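Local coordinates for protein purine nucleoside phosphorylase YlmD (Geobacillus stearothermophilus, PDB 6T1B) that cleaves adenosine, inosine and S-methyl-5'-thioadenosine with phosphate to the free base and a ribose 1-phosphate, and also deaminates adenosine, using a catalytic zinc ion, at residues L43-H48 / N58-L63; P70-V75 / G96-A101; Q86-S91 / V117-C122. All blocks are in the same frame, centred on the assembly; numbering follows the deposited sequence.

From the N terminus, contact 1 comes first: the loop 43-48 folds back on helix 53-67, closing a short turn of chain that is complete before the others open. Contact 2 closes the next loop, setting the 3-10 turn 71-73 and the start of strand 74-75 against 96-101. Contact 3 starts within that loop, at 86-91, and finishes beyond it at 117-122, so contacts 2 and 3 cross. Arg60 of contact 1 hydrogen-bonds Gly96 O and Ala97 O of contact 2, while the backbones of Arg73 and Val75 pair with Leu118 of contact 3. Strands 74-75 and 118-123 thus lie side by side in one sheet, and all three contacts reach the inosine.

Contact 1: residues L43-H48 / N58-L63; sequences LNMGLH and NNRRRL. With NOS (inosine), chain B.
Arg60 reaches from helix 53-67 to the backbone of Met45, in the loop that leads into this helix and forms one wall of the inosine pocket. Its NE and NH1 both grip a single acceptor, Met45 O, with NH1 at 2.8 Å from Met45 O, nearly along the C=O axis. The chain is extended from CG to NE, and the carbonyl oxygen lies at the guanidinium edge, in its plane. Leu47 CD1 sits over the centre of one guanidinium face, 3.6 Å above it, and NH2 bonds Gly96 O and Ala97 O, so the group is fixed in both tilt and rotation.

The tight apolar part lies beside it. Met45, bent at chi2 and chi3, lays SD against Asn59 CB and brings CE to 3.6 Å from Leu63 CB, where the two side chains cross at about a right angle. Asn59 ND2 donates to Asn44 O at 2.9 Å, with an N-H...O angle of 163°, while Asn59 OD1 takes the backbone N of Glu35. Asn44 OD1 accepts from Gly46 N in an Asx turn and also from Arg263 N, tying the loop to Arg263, which also hydrogen-bonds inosine. The other side is looser: Leu47, partly exposed, touches the helix chiefly with CD1, and the Arg62 chain leads off to a salt bridge with Glu65.

Inosine O6 receives Leu47 N at 2.8 Å, with Arg60 NH1 lying 3.3 Å from the same O6, oblique to the guanidinium plane.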
loop_
_atom_site.group_PDB
_atom_site.type_symbol
_atom_site.label_atom_id
_atom_site.label_comp_id
_atom_site.label_asym_id
_atom_site.label_seq_id
_atom_site.Cartn_x
_atom_site.Cartn_y
_atom_site.Cartn_z
ATOM N N LEU A 43 8.521 -9.511 12.163
ATOM C CA LEU A 43 8.517 -8.059 11.930
ATOM C C LEU A 43 7.105 -7.536 11.696
ATOM O O LEU A 43 6.779 -6.932 10.677
ATOM C CB LEU A 43 9.447 -7.682 10.785
ATOM C CG LEU A 43 9.855 -6.219 10.723
ATOM C CD1 LEU A 43 10.853 -5.852 11.791
ATOM C CD2 LEU A 43 10.391 -5.869 9.349
ATOM N N ASN A 44 6.246 -7.771 12.686
ATOM C CA ASN A 44 4.891 -7.273 12.617
ATOM C C ASN A 44 4.889 -5.776 12.853
ATOM O O ASN A 44 5.300 -5.308 13.923
ATOM C CB ASN A 44 3.988 -7.931 13.635
ATOM C CG ASN A 44 2.651 -7.275 13.664
ATOM O OD1 ASN A 44 2.118 -6.860 12.630
ATOM N ND2 ASN A 44 2.100 -7.123 14.846
ATOM N N MET A 45 4.405 -5.029 11.876
ATOM C CA MET A 45 4.338 -3.575 11.978
ATOM C C MET A 45 2.982 -3.033 12.411
ATOM O O MET A 45 2.844 -1.807 12.589
ATOM C CB MET A 45 4.719 -2.968 10.631
ATOM C CG MET A 45 6.055 -3.426 10.147
ATOM S SD MET A 45 7.359 -2.985 11.342
ATOM C CE MET A 45 8.766 -2.725 10.326
ATOM N N GLY A 46 1.974 -3.887 12.555
ATOM C CA GLY A 46 0.623 -3.447 12.826
ATOM C C GLY A 46 0.363 -3.338 14.312
ATOM O O GLY A 46 0.581 -4.288 15.062
ATOM N N LEU A 47 -0.093 -2.159 14.738
ATOM C CA LEU A 47 -0.452 -1.875 16.114
ATOM C C LEU A 47 -1.879 -2.269 16.459
ATOM O O LEU A 47 -2.252 -2.191 17.634
ATOM C CB LEU A 47 -0.287 -0.377 16.407
ATOM C CG LEU A 47 1.179 0.089 16.412
ATOM C CD1 LEU A 47 1.233 1.605 16.330
ATOM C CD2 LEU A 47 1.891 -0.440 17.640
ATOM N N HIS A 48 -2.694 -2.657 15.475
ATOM C CA HIS A 48 -4.080 -2.985 15.762
ATOM C C HIS A 48 -4.447 -4.397 15.333
ATOM O O HIS A 48 -5.501 -4.626 14.744
ATOM C CB HIS A 48 -5.084 -1.997 15.165
ATOM C CG HIS A 48 -6.481 -2.160 15.708
ATOM N ND1 HIS A 48 -6.831 -1.788 16.990
ATOM C CD2 HIS A 48 -7.599 -2.697 15.159
ATOM C CE1 HIS A 48 -8.111 -2.053 17.196
ATOM N NE2 HIS A 48 -8.599 -2.610 16.100
ATOM N N ASN A 58 9.129 -1.678 18.654
ATOM C CA ASN A 58 10.536 -2.007 18.408
ATOM C C ASN A 58 10.757 -2.442 16.958
ATOM O O ASN A 58 11.798 -2.119 16.361
ATOM C CB ASN A 58 11.028 -3.060 19.399
ATOM C CG ASN A 58 11.329 -2.459 20.748
ATOM O OD1 ASN A 58 11.686 -1.281 20.848
ATOM N ND2 ASN A 58 11.217 -3.267 21.799
ATOM N N ASN A 59 9.793 -3.149 16.369
ATOM C CA ASN A 59 9.867 -3.507 14.955
ATOM C C ASN A 59 9.889 -2.258 14.085
ATOM O O ASN A 59 10.683 -2.158 13.137
ATOM C CB ASN A 59 8.684 -4.390 14.550
ATOM C CG ASN A 59 8.707 -5.727 15.245
ATOM O OD1 ASN A 59 9.769 -6.210 15.640
ATOM N ND2 ASN A 59 7.544 -6.354 15.362
ATOM N N ARG A 60 9.042 -1.280 14.417
ATOM C CA ARG A 60 9.030 -0.035 13.659
ATOM C C ARG A 60 10.339 0.717 13.849
ATOM O O ARG A 60 10.882 1.270 12.885
ATOM C CB ARG A 60 7.835 0.808 14.089
ATOM C CG ARG A 60 6.497 0.197 13.691
ATOM C CD ARG A 60 5.355 1.132 14.048
ATOM N NE ARG A 60 4.130 0.663 13.437
ATOM C CZ ARG A 60 3.104 1.433 13.101
ATOM N NH1 ARG A 60 2.048 0.891 12.499
ATOM N NH2 ARG A 60 3.119 2.738 13.379
ATOM N N ARG A 61 10.874 0.760 15.078
ATOM C CA ARG A 61 12.176 1.381 15.301
ATOM C C ARG A 61 13.264 0.682 14.496
ATOM O O ARG A 61 14.207 1.333 14.026
ATOM C CB ARG A 61 12.526 1.372 16.792
ATOM C CG ARG A 61 11.632 2.305 17.608
ATOM C CD ARG A 61 12.191 2.637 18.959
ATOM N NE ARG A 61 11.481 3.766 19.558
ATOM C CZ ARG A 61 11.553 5.030 19.138
ATOM N NH1 ARG A 61 10.864 5.971 19.767
ATOM N NH2 ARG A 61 12.296 5.360 18.090
ATOM N N ARG A 62 13.152 -0.631 14.322
ATOM C CA ARG A 62 14.152 -1.370 13.554
ATOM C C ARG A 62 14.131 -0.942 12.087
ATOM O O ARG A 62 15.176 -0.635 11.508
ATOM C CB ARG A 62 13.906 -2.866 13.702
ATOM C CG ARG A 62 14.929 -3.743 13.008
ATOM C CD ARG A 62 16.232 -3.726 13.747
ATOM N NE ARG A 62 16.151 -4.528 14.956
ATOM C CZ ARG A 62 16.990 -4.423 15.978
ATOM N NH1 ARG A 62 16.837 -5.217 17.023
ATOM N NH2 ARG A 62 17.964 -3.513 15.964
ATOM N N LEU A 63 12.944 -0.860 11.489
ATOM C CA LEU A 63 12.841 -0.349 10.117
ATOM C C LEU A 63 13.387 1.076 10.031
ATOM O O LEU A 63 14.113 1.422 9.091
ATOM C CB LEU A 63 11.399 -0.384 9.616
ATOM C CG LEU A 63 11.213 0.231 8.218
ATOM C CD1 LEU A 63 12.029 -0.538 7.169
ATOM C CD2 LEU A 63 9.747 0.309 7.825
HETATM N N9 NOS B . -4.393 -2.903 11.077
HETATM C C4 NOS B . -3.771 -1.720 10.928
HETATM N N3 NOS B . -3.962 -0.575 10.006
HETATM C C2 NOS B . -3.130 0.587 10.144
HETATM N N1 NOS B . -2.114 0.664 11.155
HETATM C C6 NOS B . -1.887 -0.398 12.059
HETATM O O6 NOS B . -1.012 -0.277 12.874
HETATM C C5 NOS B . -2.793 -1.634 11.889
HETATM N N7 NOS B . -2.798 -2.753 12.544
HETATM C C8 NOS B . -3.768 -3.535 12.076
HETATM C "C5'" NOS B . -4.708 -2.883 6.788
HETATM O "O5'" NOS B . -4.390 -3.803 5.747
HETATM C "C4'" NOS B . -5.603 -3.520 7.820
HETATM O "O4'" NOS B . -4.813 -3.797 8.998
HETATM C "C1'" NOS B . -5.466 -3.305 10.150
HETATM C "C2'" NOS B . -6.417 -2.211 9.675
HETATM O "O2'" NOS B . -7.534 -2.111 10.548
HETATM C "C3'" NOS B . -6.803 -2.688 8.274
HETATM O "O3'" NOS B . -7.959 -3.539 8.359
#

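Contact 2: residues P70-V75 / G96-A101; sequences PLERWV and GAQDFA. With NOS (inosine), chain B.
Trp74 and Ala97 bring their backbones closest, CA to CA 5.9 Å, where the 3-10 turn 71-73 runs into strand 74-75 and meets the loop 96-101; no direct hydrogen bond joins the two segments. Ala97 CB fits into the bend of this turn, 3.6 Å from Leu71 O and 3.8 Å from Leu71 CD1, with Trp74 CB more distant. Leu71 has CG anti to the backbone N (chi1 -177°), and chi2 (53°) turns its two methyls to different neighbours. CD1 lies over one face of the Trp74 indole, toward the rim, and also touches Ala97, whereas CD2 packs against Gln98 CG at 3.6 Å. The Gln98 chain crosses Leu71 at a slant and runs out straight beyond CG toward Glu72 and a water.

Strand 74-75 is an outermost strand of a six-stranded mixed sheet and lies parallel to strand 118-123, with which Arg73 and Val75 share backbone bonds through Leu118. The contact therefore sets the loop 96-101, a wall of the inosine pocket, against the edge of that sheet. Trp74 also lies on Arg60 and Leu63 of helix 53-67, and its NE1 donates to Phe69 O.

Polar contact between the segments passes through water 1, which accepts from Gln98 NE2 at 2.9 Å and gives a weak bond to Leu71 O. Glu72 OE2, 3.9 Å from Gln98 NE2, is instead salt-bridged to Arg61. At the far end of the loop, Asp99 OD2 takes the backbone N of Ala101 in an Asx turn. Next to it, the Phe100 ring meets that of His48, the planes about 15° apart, and inosine N1 lies at the edge of the Phe100 ring, 3.4 Å from its CE1.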
loop_
_atom_site.group_PDB
_atom_site.type_symbol
_atom_site.label_atom_id
_atom_site.label_comp_id
_atom_site.label_asym_id
_atom_site.label_seq_id
_atom_site.Cartn_x
_atom_site.Cartn_y
_atom_site.Cartn_z
ATOM N N PRO A 70 13.817 8.339 10.938
ATOM C CA PRO A 70 13.306 8.145 12.299
ATOM C C PRO A 70 11.801 7.974 12.397
ATOM O O PRO A 70 11.028 8.590 11.661
ATOM C CB PRO A 70 13.758 9.420 13.022
ATOM C CG PRO A 70 15.049 9.777 12.317
ATOM C CD PRO A 70 14.794 9.447 10.870
ATOM N N LEU A 71 11.402 7.133 13.350
ATOM C CA LEU A 71 9.997 6.830 13.588
ATOM C C LEU A 71 9.201 8.088 13.895
ATOM O O LEU A 71 8.021 8.166 13.528
ATOM C CB LEU A 71 9.913 5.829 14.750
ATOM C CG LEU A 71 8.518 5.322 15.105
ATOM C CD1 LEU A 71 7.738 4.756 13.951
ATOM C CD2 LEU A 71 8.649 4.251 16.197
ATOM N N GLU A 72 9.826 9.080 14.535
ATOM C CA GLU A 72 9.165 10.349 14.832
ATOM C C GLU A 72 8.724 11.102 13.578
ATOM O O GLU A 72 7.960 12.074 13.678
ATOM C CB GLU A 72 10.122 11.242 15.626
ATOM C CG GLU A 72 10.427 10.755 17.039
ATOM C CD GLU A 72 11.313 9.516 17.083
ATOM O OE1 GLU A 72 12.107 9.303 16.144
ATOM O OE2 GLU A 72 11.211 8.741 18.059
ATOM N N ARG A 73 9.219 10.716 12.404
ATOM C CA ARG A 73 8.889 11.392 11.157
ATOM C C ARG A 73 7.881 10.632 10.300
ATOM O O ARG A 73 7.596 11.057 9.173
ATOM C CB ARG A 73 10.167 11.683 10.359
ATOM C CG ARG A 73 11.052 12.717 11.037
ATOM C CD ARG A 73 12.385 12.863 10.350
ATOM N NE ARG A 73 13.380 13.412 11.265
ATOM C CZ ARG A 73 14.669 13.539 10.975
ATOM N NH1 ARG A 73 15.123 13.158 9.786
ATOM N NH2 ARG A 73 15.501 14.046 11.875
ATOM N N TRP A 74 7.312 9.543 10.810
ATOM C CA TRP A 74 6.352 8.777 10.038
ATOM C C TRP A 74 4.952 9.346 10.247
ATOM O O TRP A 74 4.658 9.926 11.304
ATOM C CB TRP A 74 6.320 7.314 10.463
ATOM C CG TRP A 74 7.588 6.549 10.365
ATOM C CD1 TRP A 74 8.854 7.001 10.128
ATOM C CD2 TRP A 74 7.676 5.137 10.521
ATOM N NE1 TRP A 74 9.741 5.931 10.132
ATOM C CE2 TRP A 74 9.030 4.783 10.383
ATOM C CE3 TRP A 74 6.736 4.131 10.756
ATOM C CZ2 TRP A 74 9.454 3.456 10.487
ATOM C CZ3 TRP A 74 7.176 2.828 10.889
ATOM C CH2 TRP A 74 8.509 2.509 10.738
ATOM N N VAL A 75 4.064 9.115 9.268
ATOM C CA VAL A 75 2.643 9.433 9.394
ATOM C C VAL A 75 1.851 8.209 8.972
ATOM O O VAL A 75 2.073 7.675 7.885
ATOM C CB VAL A 75 2.235 10.628 8.523
ATOM C CG1 VAL A 75 0.768 10.942 8.755
ATOM C CG2 VAL A 75 3.089 11.844 8.811
ATOM N N GLY A 96 0.063 8.260 14.709
ATOM C CA GLY A 96 -0.059 6.836 14.538
ATOM C C GLY A 96 1.248 6.082 14.499
ATOM O O GLY A 96 1.242 4.875 14.220
ATOM N N ALA A 97 2.365 6.742 14.754
ATOM C CA ALA A 97 3.662 6.079 14.594
ATOM C C ALA A 97 3.940 5.097 15.728
ATOM O O ALA A 97 4.476 4.005 15.499
ATOM C CB ALA A 97 4.767 7.117 14.500
ATOM N N GLN A 98 3.582 5.462 16.948
ATOM C CA GLN A 98 3.754 4.603 18.103
ATOM C C GLN A 98 2.464 4.348 18.855
ATOM O O GLN A 98 2.458 3.525 19.779
ATOM C CB GLN A 98 4.768 5.228 19.075
ATOM C CG GLN A 98 6.120 5.421 18.429
ATOM C CD GLN A 98 7.143 6.001 19.368
ATOM O OE1 GLN A 98 7.321 5.520 20.480
ATOM N NE2 GLN A 98 7.820 7.056 18.921
ATOM N N ASP A 99 1.376 5.030 18.503
ATOM C CA ASP A 99 0.096 4.882 19.193
ATOM C C ASP A 99 -0.965 4.882 18.100
ATOM O O ASP A 99 -1.170 5.911 17.441
ATOM C CB ASP A 99 -0.151 6.026 20.176
ATOM C CG ASP A 99 -1.423 5.833 20.989
ATOM O OD1 ASP A 99 -1.505 6.379 22.102
ATOM O OD2 ASP A 99 -2.329 5.105 20.526
ATOM N N PHE A 100 -1.640 3.744 17.890
ATOM C CA PHE A 100 -2.622 3.673 16.818
ATOM C C PHE A 100 -3.714 4.725 16.963
ATOM O O PHE A 100 -4.252 5.199 15.955
ATOM C CB PHE A 100 -3.261 2.281 16.811
ATOM C CG PHE A 100 -4.178 2.044 15.664
ATOM C CD1 PHE A 100 -3.685 2.016 14.364
ATOM C CD2 PHE A 100 -5.522 1.845 15.858
ATOM C CE1 PHE A 100 -4.539 1.800 13.278
ATOM C CE2 PHE A 100 -6.377 1.624 14.775
ATOM C CZ PHE A 100 -5.875 1.603 13.487
ATOM N N ALA A 101 -4.054 5.100 18.193
ATOM C CA ALA A 101 -5.145 6.043 18.415
ATOM C C ALA A 101 -4.858 7.429 17.861
ATOM O O ALA A 101 -5.799 8.221 17.724
ATOM C CB ALA A 101 -5.469 6.124 19.910
HETATM N N9 NOS B . -4.393 -2.903 11.077
HETATM C C4 NOS B . -3.771 -1.720 10.928
HETATM N N3 NOS B . -3.962 -0.575 10.006
HETATM C C2 NOS B . -3.130 0.587 10.144
HETATM N N1 NOS B . -2.114 0.664 11.155
HETATM C C6 NOS B . -1.887 -0.398 12.059
HETATM O O6 NOS B . -1.012 -0.277 12.874
HETATM C C5 NOS B . -2.793 -1.634 11.889
HETATM N N7 NOS B . -2.798 -2.753 12.544
HETATM C C8 NOS B . -3.768 -3.535 12.076
HETATM C "C5'" NOS B . -4.708 -2.883 6.788
HETATM O "O5'" NOS B . -4.390 -3.803 5.747
HETATM C "C4'" NOS B . -5.603 -3.520 7.820
HETATM O "O4'" NOS B . -4.813 -3.797 8.998
HETATM C "C1'" NOS B . -5.466 -3.305 10.150
HETATM C "C2'" NOS B . -6.417 -2.211 9.675
HETATM O "O2'" NOS B . -7.534 -2.111 10.548
HETATM C "C3'" NOS B . -6.803 -2.688 8.274
HETATM O "O3'" NOS B . -7.959 -3.539 8.359
HETATM O O HOH W 1 7.008 8.609 16.656
#

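Contact 3: residues Q86-S91 / V117-C122; sequences QKVTKS and VLLALC. With NOS (inosine), chain B.
Cys122 O accepts a hydrogen bond from the ribose O5' of inosine at 3.1 Å, at the ligand end of strand 118-123, and Cys122 SG lies against the purine, 3.6 Å from inosine C6. Toward its other end, the strand packs against 86-91 mainly through aliphatic carbon. Val88 puts CG2 between its backbone N and carbonyl carbon (chi1 -64° for CG1), and this methyl meets Leu119 CD2 at 3.6 Å, the side chains crossing at a slant; Val117 CG1 stands further off. Val117 CG2 meets the start of the Lys90 chain obliquely, 3.5 Å from its CG, before the lysine bends at chi3 and carries NZ away to a salt bridge with Glu272. Thr89 OG1 accepts from Ser91 N at 3.2 Å, an ST turn. Val75 touches both Val88 and Val117; the contact sets the chain leaving edge strand 85-87 of one sheet against the start of strand 118-123 in the other. With no hydrogen bond between the segments, cohesion rests on aliphatic packing, the methyls of Val88, Val117 and Leu119 buried and the Lys90 chain less so, while Leu118 bonds to strand 74-75 and Cys122 holds Gln79 through N and the nucleoside through O.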
loop_
_atom_site.group_PDB
_atom_site.type_symbol
_atom_site.label_atom_id
_atom_site.label_comp_id
_atom_site.label_asym_id
_atom_site.label_seq_id
_atom_site.Cartn_x
_atom_site.Cartn_y
_atom_site.Cartn_z
ATOM N N GLN A 86 -5.953 11.751 2.776
ATOM C CA GLN A 86 -5.604 12.993 3.457
ATOM C C GLN A 86 -4.220 13.471 3.028
ATOM O O GLN A 86 -3.269 12.681 3.026
ATOM C CB GLN A 86 -5.578 12.777 4.974
ATOM C CG GLN A 86 -5.596 14.049 5.789
ATOM C CD GLN A 86 -7.014 14.523 6.035
ATOM O OE1 GLN A 86 -7.721 13.983 6.888
ATOM N NE2 GLN A 86 -7.449 15.503 5.272
ATOM N N LYS A 87 -4.108 14.745 2.693
ATOM C CA LYS A 87 -2.811 15.380 2.514
ATOM C C LYS A 87 -2.214 15.651 3.884
ATOM O O LYS A 87 -2.896 16.172 4.780
ATOM C CB LYS A 87 -2.986 16.704 1.785
ATOM C CG LYS A 87 -1.693 17.479 1.610
ATOM C CD LYS A 87 -1.910 18.731 0.804
ATOM C CE LYS A 87 -0.608 19.511 0.564
ATOM N NZ LYS A 87 -0.786 20.580 -0.462
ATOM N N VAL A 88 -0.945 15.283 4.063
ATOM C CA VAL A 88 -0.258 15.514 5.328
ATOM C C VAL A 88 1.036 16.279 5.126
ATOM O O VAL A 88 1.579 16.356 4.019
ATOM C CB VAL A 88 0.021 14.193 6.072
ATOM C CG1 VAL A 88 -1.301 13.527 6.444
ATOM C CG2 VAL A 88 0.872 13.253 5.208
ATOM N N THR A 89 1.526 16.866 6.225
ATOM C CA THR A 89 2.715 17.702 6.227
ATOM C C THR A 89 3.557 17.369 7.451
ATOM O O THR A 89 3.232 16.484 8.242
ATOM C CB THR A 89 2.353 19.194 6.275
ATOM O OG1 THR A 89 1.765 19.489 7.558
ATOM C CG2 THR A 89 1.395 19.563 5.160
ATOM N N LYS A 90 4.651 18.109 7.628
ATOM C CA LYS A 90 5.488 17.868 8.803
ATOM C C LYS A 90 4.720 18.062 10.103
ATOM O O LYS A 90 5.095 17.459 11.120
ATOM C CB LYS A 90 6.774 18.688 8.722
ATOM C CG LYS A 90 7.814 18.002 7.834
ATOM C CD LYS A 90 8.957 18.902 7.383
ATOM C CE LYS A 90 9.705 19.495 8.553
ATOM N NZ LYS A 90 11.094 19.865 8.160
ATOM N N SER A 91 3.619 18.821 10.091
ATOM C CA SER A 91 2.848 18.999 11.317
ATOM C C SER A 91 2.135 17.721 11.738
ATOM O O SER A 91 1.659 17.643 12.877
ATOM C CB SER A 91 1.840 20.140 11.174
ATOM O OG SER A 91 0.807 19.830 10.260
ATOM N N VAL A 117 8.997 13.331 5.624
ATOM C CA VAL A 117 7.726 12.789 6.082
ATOM C C VAL A 117 7.586 11.407 5.456
ATOM O O VAL A 117 7.476 11.291 4.231
ATOM C CB VAL A 117 6.554 13.694 5.648
ATOM C CG1 VAL A 117 5.237 13.082 6.040
ATOM C CG2 VAL A 117 6.731 15.069 6.244
ATOM N N LEU A 118 7.577 10.361 6.272
ATOM C CA LEU A 118 7.463 9.000 5.767
ATOM C C LEU A 118 6.024 8.542 5.886
ATOM O O LEU A 118 5.536 8.295 6.985
ATOM C CB LEU A 118 8.404 8.044 6.505
ATOM C CG LEU A 118 8.563 6.697 5.794
ATOM C CD1 LEU A 118 9.426 6.803 4.546
ATOM C CD2 LEU A 118 9.088 5.613 6.736
ATOM N N LEU A 119 5.330 8.397 4.757
ATOM C CA LEU A 119 3.990 7.839 4.767
ATOM C C LEU A 119 4.130 6.350 5.022
ATOM O O LEU A 119 4.962 5.687 4.384
ATOM C CB LEU A 119 3.309 8.076 3.421
ATOM C CG LEU A 119 3.350 9.545 2.959
ATOM C CD1 LEU A 119 2.650 9.638 1.609
ATOM C CD2 LEU A 119 2.760 10.487 3.935
ATOM N N ALA A 120 3.305 5.799 5.904
ATOM C CA ALA A 120 3.506 4.434 6.370
ATOM C C ALA A 120 2.146 3.782 6.581
ATOM O O ALA A 120 1.390 4.186 7.475
ATOM C CB ALA A 120 4.332 4.460 7.658
ATOM N N LEU A 121 1.845 2.753 5.770
ATOM C CA LEU A 121 0.578 2.038 5.813
ATOM C C LEU A 121 0.831 0.528 5.930
ATOM O O LEU A 121 1.848 0.024 5.436
ATOM C CB LEU A 121 -0.287 2.340 4.575
ATOM C CG LEU A 121 -1.081 3.648 4.603
ATOM C CD1 LEU A 121 -0.314 4.951 4.453
ATOM C CD2 LEU A 121 -2.181 3.586 3.533
ATOM N N CYS A 122 -0.099 -0.170 6.580
ATOM C CA CYS A 122 0.052 -1.582 6.873
ATOM C C CYS A 122 -0.707 -2.455 5.895
ATOM O O CYS A 122 -1.821 -2.090 5.481
ATOM C CB CYS A 122 -0.488 -1.853 8.273
ATOM S SG CYS A 122 0.585 -1.286 9.606
HETATM N N9 NOS B . -4.393 -2.903 11.077
HETATM C C4 NOS B . -3.771 -1.720 10.928
HETATM N N3 NOS B . -3.962 -0.575 10.006
HETATM C C2 NOS B . -3.130 0.587 10.144
HETATM N N1 NOS B . -2.114 0.664 11.155
HETATM C C6 NOS B . -1.887 -0.398 12.059
HETATM O O6 NOS B . -1.012 -0.277 12.874
HETATM C C5 NOS B . -2.793 -1.634 11.889
HETATM N N7 NOS B . -2.798 -2.753 12.544
HETATM C C8 NOS B . -3.768 -3.535 12.076
HETATM C "C5'" NOS B . -4.708 -2.883 6.788
HETATM O "O5'" NOS B . -4.390 -3.803 5.747
HETATM C "C4'" NOS B . -5.603 -3.520 7.820
HETATM O "O4'" NOS B . -4.813 -3.797 8.998
HETATM C "C1'" NOS B . -5.466 -3.305 10.150
HETATM C "C2'" NOS B . -6.417 -2.211 9.675
HETATM O "O2'" NOS B . -7.534 -2.111 10.548
HETATM C "C3'" NOS B . -6.803 -2.688 8.274
HETATM O "O3'" NOS B . -7.959 -3.539 8.359
#